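Long-range contact in pullulanase (Bacillus acidopullulyticus, PDB 2WAN), which hydrolyses alpha-1,6-glucosidic linkages in pullulan and at the branch points of starch-type polysaccharides: residues 646-654 / 675-684. Numbering follows the deposited sequence.
Sequences IVLYGEPWT and GIGVFNDNIR
F679 meets Y649 inside the barrel in an offset edge-to-face pair, the edge of the tyrosine ring turned to the phenylalanine face, with planes 76° apart and centroids separated by 5.8 Å. With CG of F679 anti to its carbonyl carbon (chi1 -81°), the ring turns inward across the end of strand 647-650, where CZ comes within 4.0 Å of Y649 CE2 and the backbone N of E651 sits in plane at the ring edge. F775 and Y731 add further edge-to-face partners. Replacing F679 by an alanine would probably leave a gap beside the Y649 ring and take from E651 CG and N the ring they lie against, though the tyrosine's hydroxyl bonds would remain. P652, centre of an inverse gamma turn, packs its CB 3.8 Å from V678 CB, while W653 brings CH2 against F679 CB and CZ3 to 3.7 Å from D681 CG.

Strands 647-650 and 677-679 run parallel, neighbours in the eight-stranded (beta/alpha)8 barrel of the alpha-amylase family. G677 N donates to L648 O, G650 N to G677 O, and F679 N to G650 O (3.1 Å). At the start of the pair, water 1 bridges L648 N and G675 O.

Polar ends are engaged beyond the pair: Y649 OH by Q487 and N549, D681 by K668. Ring pair and backbone bonds thus join the strands just before E651, whose carboxylate R620 and L623 N hold, a position consistent with the catalytic glutamate after the fifth barrel strand in alpha-amylase-family enzymes.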
# COMPACT_ATOMS: atom_id res chain seq x y z
N ILE A 646 -5.09 15.58 6.97
CA ILE A 646 -5.45 14.36 6.22
C ILE A 646 -4.63 13.17 6.76
O ILE A 646 -3.43 13.29 6.99
CB ILE A 646 -5.28 14.57 4.69
CG1 ILE A 646 -6.39 15.51 4.19
CG2 ILE A 646 -5.37 13.22 3.94
CD1 ILE A 646 -6.28 15.95 2.70
N VAL A 647 -5.30 12.04 6.97
CA VAL A 647 -4.66 10.85 7.57
C VAL A 647 -4.46 9.79 6.51
O VAL A 647 -5.39 9.45 5.78
CB VAL A 647 -5.50 10.29 8.74
CG1 VAL A 647 -4.83 9.03 9.35
CG2 VAL A 647 -5.72 11.36 9.80
N LEU A 648 -3.23 9.29 6.42
CA LEU A 648 -2.81 8.38 5.36
C LEU A 648 -2.10 7.18 5.97
O LEU A 648 -1.20 7.36 6.79
CB LEU A 648 -1.85 9.09 4.40
CG LEU A 648 -2.38 10.41 3.85
CD1 LEU A 648 -1.22 11.22 3.23
CD2 LEU A 648 -3.52 10.18 2.84
N TYR A 649 -2.50 5.98 5.56
CA TYR A 649 -1.87 4.76 6.13
C TYR A 649 -2.17 3.57 5.24
O TYR A 649 -2.96 3.67 4.28
CB TYR A 649 -2.37 4.51 7.58
CG TYR A 649 -3.87 4.48 7.65
CD1 TYR A 649 -4.62 5.67 7.73
CD2 TYR A 649 -4.56 3.26 7.57
CE1 TYR A 649 -6.02 5.65 7.75
CE2 TYR A 649 -5.95 3.23 7.58
CZ TYR A 649 -6.68 4.42 7.67
OH TYR A 649 -8.06 4.38 7.67
N GLY A 650 -1.53 2.44 5.51
CA GLY A 650 -1.79 1.24 4.71
C GLY A 650 -1.03 0.02 5.14
O GLY A 650 -0.32 0.06 6.14
N GLU A 651 -1.18 -1.06 4.38
CA GLU A 651 -0.56 -2.35 4.74
C GLU A 651 0.92 -2.39 4.34
O GLU A 651 1.26 -2.20 3.16
CB GLU A 651 -1.27 -3.50 4.04
CG GLU A 651 -2.74 -3.63 4.39
CD GLU A 651 -3.43 -4.67 3.52
OE1 GLU A 651 -3.43 -4.53 2.26
OE2 GLU A 651 -3.98 -5.63 4.10
N PRO A 652 1.81 -2.63 5.32
CA PRO A 652 3.26 -2.64 5.03
C PRO A 652 3.73 -4.01 4.52
O PRO A 652 4.74 -4.55 4.98
CB PRO A 652 3.88 -2.29 6.39
CG PRO A 652 2.95 -3.02 7.36
CD PRO A 652 1.57 -2.65 6.78
N TRP A 653 2.98 -4.59 3.59
CA TRP A 653 3.36 -5.88 3.02
C TRP A 653 2.85 -6.01 1.59
O TRP A 653 2.08 -5.17 1.12
CB TRP A 653 2.92 -7.07 3.91
CG TRP A 653 1.47 -7.06 4.29
CD1 TRP A 653 0.42 -7.39 3.50
CD2 TRP A 653 0.92 -6.67 5.57
NE1 TRP A 653 -0.76 -7.24 4.20
CE2 TRP A 653 -0.48 -6.80 5.46
CE3 TRP A 653 1.48 -6.24 6.78
CZ2 TRP A 653 -1.35 -6.50 6.54
CZ3 TRP A 653 0.62 -5.95 7.86
CH2 TRP A 653 -0.78 -6.08 7.72
N THR A 654 3.30 -7.06 0.91
CA THR A 654 2.89 -7.31 -0.46
C THR A 654 2.00 -8.56 -0.51
O THR A 654 1.78 -9.21 0.51
CB THR A 654 4.12 -7.54 -1.37
OG1 THR A 654 4.72 -8.79 -1.03
CG2 THR A 654 5.12 -6.38 -1.21
N GLY A 675 4.89 10.98 7.20
CA GLY A 675 3.53 11.50 7.45
C GLY A 675 2.45 10.48 7.10
O GLY A 675 1.31 10.83 6.78
N ILE A 676 2.83 9.20 7.18
CA ILE A 676 1.93 8.08 6.91
C ILE A 676 2.11 6.98 7.96
O ILE A 676 3.15 6.89 8.60
CB ILE A 676 2.17 7.46 5.50
CG1 ILE A 676 3.46 6.61 5.48
CG2 ILE A 676 2.12 8.55 4.37
CD1 ILE A 676 3.79 5.95 4.11
N GLY A 677 1.08 6.16 8.12
CA GLY A 677 1.09 5.05 9.09
C GLY A 677 1.02 3.67 8.47
O GLY A 677 0.65 3.52 7.30
N VAL A 678 1.41 2.65 9.24
CA VAL A 678 1.34 1.27 8.76
C VAL A 678 0.57 0.40 9.74
O VAL A 678 0.69 0.56 10.95
CB VAL A 678 2.74 0.65 8.48
CG1 VAL A 678 3.41 1.39 7.34
CG2 VAL A 678 3.64 0.68 9.76
N PHE A 679 -0.23 -0.53 9.22
CA PHE A 679 -0.91 -1.50 10.06
C PHE A 679 0.12 -2.30 10.83
O PHE A 679 1.11 -2.80 10.25
CB PHE A 679 -1.77 -2.43 9.21
CG PHE A 679 -3.08 -1.83 8.84
CD1 PHE A 679 -4.11 -1.76 9.78
CD2 PHE A 679 -3.28 -1.31 7.56
CE1 PHE A 679 -5.36 -1.17 9.46
CE2 PHE A 679 -4.52 -0.74 7.23
CZ PHE A 679 -5.56 -0.69 8.17
N ASN A 680 -0.10 -2.41 12.13
CA ASN A 680 0.86 -3.01 13.03
C ASN A 680 0.55 -4.48 13.27
O ASN A 680 -0.16 -4.84 14.20
CB ASN A 680 0.90 -2.21 14.34
CG ASN A 680 1.98 -2.69 15.30
OD1 ASN A 680 2.58 -3.74 15.08
ND2 ASN A 680 2.22 -1.93 16.37
N ASP A 681 1.07 -5.34 12.40
CA ASP A 681 0.86 -6.77 12.60
C ASP A 681 1.63 -7.33 13.80
O ASP A 681 1.30 -8.43 14.28
CB ASP A 681 1.10 -7.58 11.30
CG ASP A 681 2.48 -7.38 10.68
OD1 ASP A 681 3.12 -6.33 10.88
OD2 ASP A 681 2.91 -8.30 9.96
N ASN A 682 2.62 -6.59 14.32
CA ASN A 682 3.31 -7.04 15.54
C ASN A 682 2.38 -7.04 16.76
O ASN A 682 2.30 -8.03 17.50
CB ASN A 682 4.57 -6.21 15.84
CG ASN A 682 5.67 -6.41 14.82
OD1 ASN A 682 5.62 -7.32 13.98
ND2 ASN A 682 6.69 -5.55 14.89
N ILE A 683 1.69 -5.92 16.99
CA ILE A 683 0.75 -5.88 18.12
C ILE A 683 -0.45 -6.85 17.89
O ILE A 683 -0.91 -7.50 18.82
CB ILE A 683 0.32 -4.43 18.49
CG1 ILE A 683 -0.22 -4.37 19.93
CG2 ILE A 683 -0.66 -3.84 17.44
CD1 ILE A 683 -0.79 -2.96 20.34
N ARG A 684 -0.91 -6.96 16.64
CA ARG A 684 -1.99 -7.88 16.26
C ARG A 684 -1.62 -9.32 16.62
O ARG A 684 -2.37 -10.02 17.31
CB ARG A 684 -2.25 -7.79 14.75
CG ARG A 684 -3.50 -8.55 14.29
CD ARG A 684 -3.40 -8.94 12.81
NE ARG A 684 -2.34 -9.94 12.56
CZ ARG A 684 -1.62 -10.06 11.44
NH1 ARG A 684 -1.79 -9.24 10.41
NH2 ARG A 684 -0.69 -10.99 11.37
O HOH W 1 -1.08 10.37 8.16